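PDB 4BQ2: B-agarase from Saccharophagus degradans, which hydrolyses beta-1,4 linkages of agarose as an exo-acting family 50 glycoside hydrolase, probably releasing neoagarobiose from chain ends. Local coordinates for residues Cys483-Pro497 against His597-Pro610. Numbering follows the deposited sequence.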
ATOM      1  N   CYS A 483     -12.365 -15.757  15.217  1.00 14.55           N
ATOM      2  CA  CYS A 483     -11.120 -15.357  14.558  1.00 14.47           C
ATOM      3  C   CYS A 483     -10.831 -16.263  13.361  1.00 14.85           C
ATOM      4  O   CYS A 483     -10.531 -17.448  13.526  1.00 14.34           O
ATOM      5  CB  CYS A 483      -9.954 -15.359  15.540  1.00 14.52           C
ATOM      6  SG  CYS A 483      -8.342 -15.046  14.772  1.00 15.49           S
ATOM      7  N   VAL A 484     -10.851 -15.689  12.158  1.00 13.55           N
ATOM      8  CA  VAL A 484     -10.660 -16.468  10.925  1.00 13.28           C
ATOM      9  C   VAL A 484      -9.224 -16.985  10.855  1.00 13.42           C
ATOM     10  O   VAL A 484      -8.953 -18.143  10.498  1.00 12.95           O
ATOM     11  CB  VAL A 484     -11.003 -15.636   9.650  1.00 13.30           C
ATOM     12  CG1 VAL A 484     -10.863 -16.493   8.377  1.00 12.98           C
ATOM     13  CG2 VAL A 484     -12.434 -15.092   9.720  1.00 13.17           C
ATOM     14  N   GLY A 485      -8.288 -16.144  11.233  1.00 12.60           N
ATOM     15  CA  GLY A 485      -6.903 -16.524  11.135  1.00 13.65           C
ATOM     16  C   GLY A 485      -6.009 -15.410  11.609  1.00 14.31           C
ATOM     17  O   GLY A 485      -6.491 -14.322  11.949  1.00 14.73           O
ATOM     18  N   VAL A 486      -4.700 -15.672  11.594  1.00 14.76           N
ATOM     19  CA  VAL A 486      -3.699 -14.746  12.122  1.00 14.67           C
ATOM     20  C   VAL A 486      -2.658 -14.386  11.050  1.00 14.94           C
ATOM     21  O   VAL A 486      -1.964 -15.285  10.568  1.00 14.89           O
ATOM     22  CB  VAL A 486      -2.929 -15.386  13.338  1.00 15.99           C
ATOM     23  CG1 VAL A 486      -1.895 -14.390  13.881  1.00 15.91           C
ATOM     24  CG2 VAL A 486      -3.888 -15.822  14.464  1.00 15.93           C
ATOM     25  N   PHE A 487      -2.561 -13.086  10.691  1.00 13.59           N
ATOM     26  CA  PHE A 487      -1.434 -12.538   9.909  1.00 13.81           C
ATOM     27  C   PHE A 487      -0.272 -12.223  10.840  1.00 14.00           C
ATOM     28  O   PHE A 487      -0.477 -11.730  11.970  1.00 14.59           O
ATOM     29  CB  PHE A 487      -1.828 -11.212   9.240  1.00 13.44           C
ATOM     30  CG  PHE A 487      -2.867 -11.381   8.163  1.00 13.24           C
ATOM     31  CD1 PHE A 487      -2.535 -11.984   6.939  1.00 13.54           C
ATOM     32  CD2 PHE A 487      -4.162 -10.938   8.359  1.00 13.66           C
ATOM     33  CE1 PHE A 487      -3.495 -12.137   5.940  1.00 12.99           C
ATOM     34  CE2 PHE A 487      -5.136 -11.104   7.360  1.00 13.77           C
ATOM     35  CZ  PHE A 487      -4.792 -11.706   6.149  1.00 13.36           C
ATOM     36  N   ILE A 488       0.933 -12.543  10.414  1.00 13.35           N
ATOM     37  CA  ILE A 488       2.101 -12.127  11.195  1.00 13.76           C
ATOM     38  C   ILE A 488       3.023 -11.336  10.259  1.00 13.79           C
ATOM     39  O   ILE A 488       3.386 -11.817   9.175  1.00 13.62           O
ATOM     40  CB  ILE A 488       2.862 -13.311  11.828  1.00 13.66           C
ATOM     41  CG1 ILE A 488       1.979 -14.103  12.821  1.00 14.45           C
ATOM     42  CG2 ILE A 488       4.137 -12.796  12.525  1.00 15.08           C
ATOM     43  CD1 ILE A 488       1.594 -13.401  14.131  1.00 14.44           C
ATOM     44  N   ASP A 489       3.377 -10.117  10.676  1.00 14.44           N
ATOM     45  CA  ASP A 489       4.275  -9.226   9.894  1.00 14.47           C
ATOM     46  C   ASP A 489       3.602  -8.762   8.603  1.00 14.50           C
ATOM     47  O   ASP A 489       2.463  -9.074   8.379  1.00 14.22           O
ATOM     48  CB  ASP A 489       5.643  -9.882   9.623  1.00 15.50           C
ATOM     49  CG  ASP A 489       6.523  -9.946  10.865  1.00 16.39           C
ATOM     50  OD1 ASP A 489       6.295  -9.161  11.838  1.00 16.00           O
ATOM     51  OD2 ASP A 489       7.453 -10.802  10.873  1.00 17.64           O
ATOM     52  N   ASN A 490       4.296  -7.981   7.761  1.00 15.08           N
ATOM     53  CA  ASN A 490       3.666  -7.394   6.609  1.00 15.19           C
ATOM     54  C   ASN A 490       4.727  -6.801   5.692  1.00 15.61           C
ATOM     55  O   ASN A 490       5.593  -6.040   6.183  1.00 14.72           O
ATOM     56  CB  ASN A 490       2.728  -6.267   7.083  1.00 15.13           C
ATOM     57  CG  ASN A 490       2.090  -5.513   5.941  1.00 15.56           C
ATOM     58  OD1 ASN A 490       1.246  -6.068   5.248  1.00 17.28           O
ATOM     59  ND2 ASN A 490       2.432  -4.216   5.778  1.00 14.90           N
ATOM     60  N   GLU A 491       4.678  -7.145   4.394  1.00 15.63           N
ATOM     61  CA  GLU A 491       5.530  -6.488   3.383  1.00 15.80           C
ATOM     62  C   GLU A 491       7.008  -6.401   3.803  1.00 16.33           C
ATOM     63  O   GLU A 491       7.655  -5.346   3.735  1.00 17.03           O
ATOM     64  CB  GLU A 491       4.960  -5.096   3.060  1.00 16.57           C
ATOM     65  CG  GLU A 491       3.545  -5.163   2.491  1.00 16.27           C
ATOM     66  CD  GLU A 491       3.046  -3.827   1.965  1.00 18.23           C
ATOM     67  OE1 GLU A 491       3.774  -2.821   2.102  1.00 17.86           O
ATOM     68  OE2 GLU A 491       1.922  -3.793   1.402  1.00 18.53           O
ATOM     69  N   LYS A 492       7.554  -7.541   4.217  1.00 15.04           N
ATOM     70  CA  LYS A 492       8.958  -7.625   4.571  1.00 14.18           C
ATOM     71  C   LYS A 492       9.780  -7.551   3.297  1.00 13.97           C
ATOM     72  O   LYS A 492       9.357  -8.019   2.243  1.00 14.28           O
ATOM     73  CB  LYS A 492       9.237  -8.933   5.340  1.00 14.78           C
ATOM     74  CG  LYS A 492       8.362  -9.091   6.603  1.00 15.79           C
ATOM     75  CD  LYS A 492       8.907 -10.182   7.548  1.00 17.04           C
ATOM     76  CE  LYS A 492      10.097  -9.632   8.337  1.00 18.17           C
ATOM     77  NZ  LYS A 492       9.735  -8.554   9.326  1.00 19.02           N
ATOM     78  N   SER A 493      10.950  -6.935   3.391  1.00 14.08           N
ATOM     79  CA  SER A 493      11.842  -6.829   2.230  1.00 16.16           C
ATOM     80  C   SER A 493      12.639  -8.118   2.000  1.00 16.57           C
ATOM     81  O   SER A 493      13.836  -8.190   2.326  1.00 16.23           O
ATOM     82  CB  SER A 493      12.779  -5.626   2.402  1.00 14.74           C
ATOM     83  OG  SER A 493      12.030  -4.402   2.326  1.00 15.80           O
ATOM     84  N   PHE A 494      11.982  -9.118   1.408  1.00 17.90           N
ATOM     85  CA  PHE A 494      12.610 -10.408   1.143  1.00 18.45           C
ATOM     86  C   PHE A 494      13.465 -10.366  -0.133  1.00 19.83           C
ATOM     87  O   PHE A 494      14.220 -11.299  -0.411  1.00 19.78           O
ATOM     88  CB  PHE A 494      11.551 -11.507   0.981  1.00 17.51           C
ATOM     89  CG  PHE A 494      11.097 -12.103   2.263  1.00 18.08           C
ATOM     90  CD1 PHE A 494      11.903 -12.993   2.963  1.00 17.80           C
ATOM     91  CD2 PHE A 494       9.818 -11.814   2.758  1.00 18.80           C
ATOM     92  CE1 PHE A 494      11.454 -13.567   4.150  1.00 18.94           C
ATOM     93  CE2 PHE A 494       9.372 -12.377   3.939  1.00 18.83           C
ATOM     94  CZ  PHE A 494      10.177 -13.254   4.638  1.00 17.77           C
ATOM     95  N   GLY A 495      13.318  -9.303  -0.922  1.00 20.33           N
ATOM     96  CA  GLY A 495      14.139  -9.099  -2.137  1.00 20.56           C
ATOM     97  C   GLY A 495      13.258  -8.595  -3.272  1.00 19.70           C
ATOM     98  O   GLY A 495      12.215  -9.187  -3.545  1.00 19.52           O
ATOM     99  N   ARG A 496      13.701  -7.535  -3.956  1.00 21.14           N
ATOM    100  CA  ARG A 496      12.941  -6.854  -5.020  1.00 20.68           C
ATOM    101  C   ARG A 496      13.170  -7.502  -6.392  1.00 21.75           C
ATOM    102  O   ARG A 496      14.204  -8.104  -6.602  1.00 20.63           O
ATOM    103  CB  ARG A 496      13.368  -5.372  -5.125  1.00 22.11           C
ATOM    104  CG  ARG A 496      13.024  -4.524  -3.895  1.00 25.66           C
ATOM    105  CD  ARG A 496      13.264  -3.027  -4.152  1.00 28.23           C
ATOM    106  NE  ARG A 496      12.635  -2.606  -5.405  1.00 30.94           N
ATOM    107  CZ  ARG A 496      11.512  -1.890  -5.511  1.00 33.90           C
ATOM    108  NH1 ARG A 496      10.880  -1.444  -4.432  1.00 30.22           N
ATOM    109  NH2 ARG A 496      11.033  -1.588  -6.721  1.00 35.95           N
ATOM    110  N   PRO A 497      12.211  -7.361  -7.322  1.00 21.17           N
ATOM    111  CA  PRO A 497      12.298  -8.050  -8.619  1.00 24.03           C
ATOM    112  C   PRO A 497      12.971  -7.243  -9.721  1.00 23.83           C
ATOM    113  O   PRO A 497      12.980  -7.676 -10.876  1.00 23.78           O
ATOM    114  CB  PRO A 497      10.821  -8.246  -8.991  1.00 23.71           C
ATOM    115  CG  PRO A 497      10.170  -7.023  -8.438  1.00 24.06           C
ATOM    116  CD  PRO A 497      10.867  -6.782  -7.111  1.00 23.45           C
ATOM    117  N   HIS A 597      -6.032 -22.243  15.066  1.00 15.30           N
ATOM    118  CA  HIS A 597      -6.271 -21.154  14.118  1.00 16.17           C
ATOM    119  C   HIS A 597      -5.340 -21.164  12.924  1.00 15.78           C
ATOM    120  O   HIS A 597      -4.187 -21.571  13.044  1.00 15.88           O
ATOM    121  CB  HIS A 597      -6.230 -19.806  14.854  1.00 14.62           C
ATOM    122  CG  HIS A 597      -7.424 -19.612  15.724  1.00 15.34           C
ATOM    123  ND1 HIS A 597      -7.491 -20.090  17.015  1.00 15.80           N
ATOM    124  CD2 HIS A 597      -8.613 -19.018  15.475  1.00 15.18           C
ATOM    125  CE1 HIS A 597      -8.684 -19.813  17.519  1.00 15.79           C
ATOM    126  NE2 HIS A 597      -9.373 -19.141  16.610  1.00 16.28           N
ATOM    127  N   LEU A 598      -5.884 -20.768  11.770  1.00 14.91           N
ATOM    128  CA  LEU A 598      -5.109 -20.684  10.517  1.00 14.57           C
ATOM    129  C   LEU A 598      -4.022 -19.637  10.614  1.00 14.97           C
ATOM    130  O   LEU A 598      -4.242 -18.527  11.165  1.00 16.76           O
ATOM    131  CB  LEU A 598      -6.030 -20.300   9.359  1.00 14.66           C
ATOM    132  CG  LEU A 598      -7.150 -21.284   9.089  1.00 13.90           C
ATOM    133  CD1 LEU A 598      -8.124 -20.678   8.084  1.00 13.77           C
ATOM    134  CD2 LEU A 598      -6.524 -22.567   8.565  1.00 13.31           C
ATOM    135  N   TYR A 599      -2.837 -19.983  10.117  1.00 13.99           N
ATOM    136  CA  TYR A 599      -1.767 -19.018  10.061  1.00 13.78           C
ATOM    137  C   TYR A 599      -1.752 -18.515   8.621  1.00 13.01           C
ATOM    138  O   TYR A 599      -1.694 -19.297   7.680  1.00 13.13           O
ATOM    139  CB  TYR A 599      -0.411 -19.651  10.465  1.00 14.80           C
ATOM    140  CG  TYR A 599       0.804 -18.889   9.977  1.00 15.04           C
ATOM    141  CD1 TYR A 599       0.921 -17.507  10.174  1.00 15.44           C
ATOM    142  CD2 TYR A 599       1.862 -19.563   9.367  1.00 15.69           C
ATOM    143  CE1 TYR A 599       2.027 -16.811   9.727  1.00 14.65           C
ATOM    144  CE2 TYR A 599       2.977 -18.894   8.908  1.00 15.96           C
ATOM    145  CZ  TYR A 599       3.053 -17.517   9.076  1.00 16.43           C
ATOM    146  OH  TYR A 599       4.168 -16.865   8.634  1.00 15.22           O
ATOM    147  N   LEU A 600      -1.779 -17.205   8.456  1.00 13.64           N
ATOM    148  CA  LEU A 600      -2.061 -16.606   7.152  1.00 13.60           C
ATOM    149  C   LEU A 600      -0.857 -15.970   6.456  1.00 14.17           C
ATOM    150  O   LEU A 600      -1.029 -15.150   5.552  1.00 14.32           O
ATOM    151  CB  LEU A 600      -3.196 -15.581   7.296  1.00 13.61           C
ATOM    152  CG  LEU A 600      -4.480 -16.088   7.975  1.00 14.87           C
ATOM    153  CD1 LEU A 600      -5.351 -14.880   8.283  1.00 13.52           C
ATOM    154  CD2 LEU A 600      -5.236 -17.120   7.114  1.00 13.24           C
ATOM    155  N   GLY A 601       0.361 -16.320   6.853  1.00 14.57           N
ATOM    156  CA  GLY A 601       1.525 -15.815   6.081  1.00 14.68           C
ATOM    157  C   GLY A 601       1.936 -14.384   6.417  1.00 15.86           C
ATOM    158  O   GLY A 601       1.618 -13.903   7.499  1.00 16.58           O
ATOM    159  N   ALA A 602       2.613 -13.697   5.485  1.00 15.30           N
ATOM    160  CA  ALA A 602       3.345 -12.480   5.818  1.00 14.99           C
ATOM    161  C   ALA A 602       3.047 -11.340   4.859  1.00 15.23           C
ATOM    162  O   ALA A 602       3.758 -10.310   4.864  1.00 15.21           O
ATOM    163  CB  ALA A 602       4.859 -12.765   5.885  1.00 15.78           C
ATOM    164  N   ARG A 603       1.990 -11.524   4.054  1.00 14.44           N
ATOM    165  CA  ARG A 603       1.476 -10.461   3.175  1.00 14.46           C
ATOM    166  C   ARG A 603       2.530  -9.933   2.185  1.00 14.68           C
ATOM    167  O   ARG A 603       3.114  -8.833   2.367  1.00 13.33           O
ATOM    168  CB  ARG A 603       0.855  -9.327   4.034  1.00 13.49           C
ATOM    169  CG  ARG A 603      -0.060  -9.901   5.129  1.00 14.70           C
ATOM    170  CD  ARG A 603      -0.399  -8.865   6.222  1.00 13.77           C
ATOM    171  NE  ARG A 603      -1.106  -7.692   5.690  1.00 13.84           N
ATOM    172  CZ  ARG A 603      -2.414  -7.667   5.378  1.00 13.36           C
ATOM    173  NH1 ARG A 603      -3.196  -8.746   5.534  1.00 11.44           N
ATOM    174  NH2 ARG A 603      -2.956  -6.540   4.935  1.00 12.68           N
ATOM    175  N   PHE A 604       2.732 -10.692   1.116  1.00 14.54           N
ATOM    176  CA  PHE A 604       3.788 -10.369   0.133  1.00 15.16           C
ATOM    177  C   PHE A 604       3.317  -9.272  -0.812  1.00 15.06           C
ATOM    178  O   PHE A 604       2.258  -9.401  -1.452  1.00 15.22           O
ATOM    179  CB  PHE A 604       4.095 -11.596  -0.746  1.00 15.27           C
ATOM    180  CG  PHE A 604       4.629 -12.787  -0.007  1.00 16.19           C
ATOM    181  CD1 PHE A 604       5.732 -12.675   0.833  1.00 15.96           C
ATOM    182  CD2 PHE A 604       4.067 -14.047  -0.216  1.00 16.14           C
ATOM    183  CE1 PHE A 604       6.253 -13.790   1.472  1.00 16.81           C
ATOM    184  CE2 PHE A 604       4.580 -15.165   0.417  1.00 15.72           C
ATOM    185  CZ  PHE A 604       5.689 -15.038   1.252  1.00 16.20           C
ATOM    186  N   PRO A 605       4.097  -8.191  -0.937  1.00 15.88           N
ATOM    187  CA  PRO A 605       3.799  -7.199  -1.975  1.00 15.64           C
ATOM    188  C   PRO A 605       4.442  -7.604  -3.295  1.00 17.42           C
ATOM    189  O   PRO A 605       5.254  -8.558  -3.330  1.00 17.84           O
ATOM    190  CB  PRO A 605       4.478  -5.933  -1.450  1.00 15.46           C
ATOM    191  CG  PRO A 605       5.630  -6.426  -0.614  1.00 16.24           C
ATOM    192  CD  PRO A 605       5.333  -7.876  -0.197  1.00 15.51           C
ATOM    193  N   ASP A 606       4.126  -6.893  -4.369  1.00 17.88           N
ATOM    194  CA  ASP A 606       4.761  -7.204  -5.656  1.00 21.09           C
ATOM    195  C   ASP A 606       6.274  -6.977  -5.700  1.00 20.95           C
ATOM    196  O   ASP A 606       6.980  -7.598  -6.474  1.00 22.43           O
ATOM    197  CB  ASP A 606       4.011  -6.545  -6.812  1.00 23.97           C
ATOM    198  CG  ASP A 606       4.222  -5.058  -6.894  1.00 27.77           C
ATOM    199  OD1 ASP A 606       4.620  -4.402  -5.907  1.00 29.81           O
ATOM    200  OD2 ASP A 606       3.985  -4.534  -7.996  1.00 33.07           O
ATOM    201  N   TRP A 607       6.779  -6.119  -4.828  1.00 20.06           N
ATOM    202  CA  TRP A 607       8.217  -5.860  -4.757  1.00 18.44           C
ATOM    203  C   TRP A 607       8.919  -6.748  -3.737  1.00 18.96           C
ATOM    204  O   TRP A 607      10.096  -6.545  -3.402  1.00 19.04           O
ATOM    205  CB  TRP A 607       8.465  -4.348  -4.497  1.00 19.03           C
ATOM    206  CG  TRP A 607       7.616  -3.763  -3.375  1.00 20.17           C
ATOM    207  CD1 TRP A 607       6.416  -3.124  -3.507  1.00 19.45           C
ATOM    208  CD2 TRP A 607       7.917  -3.775  -1.961  1.00 19.39           C
ATOM    209  NE1 TRP A 607       5.955  -2.739  -2.271  1.00 20.10           N
ATOM    210  CE2 TRP A 607       6.853  -3.120  -1.307  1.00 20.29           C
ATOM    211  CE3 TRP A 607       8.983  -4.273  -1.194  1.00 21.20           C
ATOM    212  CZ2 TRP A 607       6.809  -2.945   0.095  1.00 19.87           C
ATOM    213  CZ3 TRP A 607       8.952  -4.097   0.226  1.00 20.94           C
ATOM    214  CH2 TRP A 607       7.854  -3.430   0.844  1.00 19.12           C
ATOM    215  N   GLY A 608       8.207  -7.742  -3.214  1.00 18.88           N
ATOM    216  CA  GLY A 608       8.797  -8.582  -2.207  1.00 19.76           C
ATOM    217  C   GLY A 608       8.297 -10.008  -2.251  1.00 20.49           C
ATOM    218  O   GLY A 608       8.008 -10.602  -1.202  1.00 21.56           O
ATOM    219  N   MET A 609       8.170 -10.583  -3.446  1.00 21.07           N
ATOM    220  CA  MET A 609       7.758 -11.993  -3.492  1.00 20.11           C
ATOM    221  C   MET A 609       8.610 -12.902  -4.420  1.00 19.26           C
ATOM    222  O   MET A 609       8.050 -13.589  -5.299  1.00 18.75           O
ATOM    223  CB  MET A 609       6.272 -12.099  -3.845  1.00 20.43           C
ATOM    224  CG  MET A 609       5.878 -11.344  -5.117  1.00 22.09           C
ATOM    225  SD  MET A 609       4.090 -11.364  -5.422  1.00 25.54           S
ATOM    226  CE  MET A 609       3.784 -13.036  -6.024  1.00 22.20           C
ATOM    227  N   PRO A 610       9.932 -12.939  -4.213  1.00 19.82           N
ATOM    228  CA  PRO A 610      10.723 -13.914  -4.973  1.00 20.69           C
ATOM    229  C   PRO A 610      10.169 -15.313  -4.721  1.00 20.67           C
ATOM    230  O   PRO A 610       9.716 -15.607  -3.591  1.00 18.44           O
ATOM    231  CB  PRO A 610      12.118 -13.820  -4.353  1.00 21.35           C
ATOM    232  CG  PRO A 610      12.113 -12.655  -3.434  1.00 20.72           C
ATOM    233  CD  PRO A 610      10.686 -12.370  -3.086  1.00 20.53           C
TER
HETATM  234  O   HOH W   1      -8.835 -20.340  11.974  1.00 13.53           O
HETATM  235  O   HOH W   2       4.534 -14.129   8.906  1.00 14.09           O
HETATM  236  O   HOH W   3       7.335  -9.669   1.418  1.00 13.93           O
HETATM  237  O   HOH W   4       6.357 -10.275   3.951  1.00 18.09           O
HETATM  238  O   HOH W   5      11.855  -6.778  -1.070  1.00 16.90           O
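Val-486 and Tyr-599 pair in parallel register where strand 483-488 meets the short strand 598-599, adjacent strands of the catalytic (beta/alpha)8 barrel expected for family 50, with helix 565-593 in the connection between them. Val-486 uses both backbone polar atoms: its N donates to Leu-598 O (2.9 Å) and its O accepts from Leu-600 N (2.9 Å). A longer bond from Ile-488 N to Gly-601 O (3.3 Å) carries the ladder onward, and past the strands Glu-491 N reaches Arg-603 O at 3.1 Å. Water fills in where direct pairing lapses, bridging Val-484 O to Leu-598 N and, farther along, Gly-495 N to Trp-607 O.

Among the side chains, the Phe-487 ring is sandwiched. Leu-600 CD1 sits over one face, 3.8 Å from the ring centroid, while Arg-603 makes a cation-pi contact over the opposite face. The guanidinium stands nearly upright on the ring, their planes 81° apart, with NH1 over the ring centre. A bend at chi3 (61°) turns the arginine end this way; NE gives its hydrogen to Asn-490 OD1 (2.9 Å), close to the guanidinium plane, and NH2 forms a salt bridge with Glu-652.

Asn-490 and Glu-491, just past the strand end, match the Asn-Glu pair of clan GH-A barrels, in which the glutamate is the acid/base, consistent with such a role here. Trp-451 and Asn-627 bond the Glu-491 carboxylate, and a glycerol lies beside the Glu-491 side chain. The Trp-607 indole has Pro-605 CG over one face and brings its CZ2 within 3.6 Å of Glu-491 OE1, the carboxylate and ring planes being 83° apart.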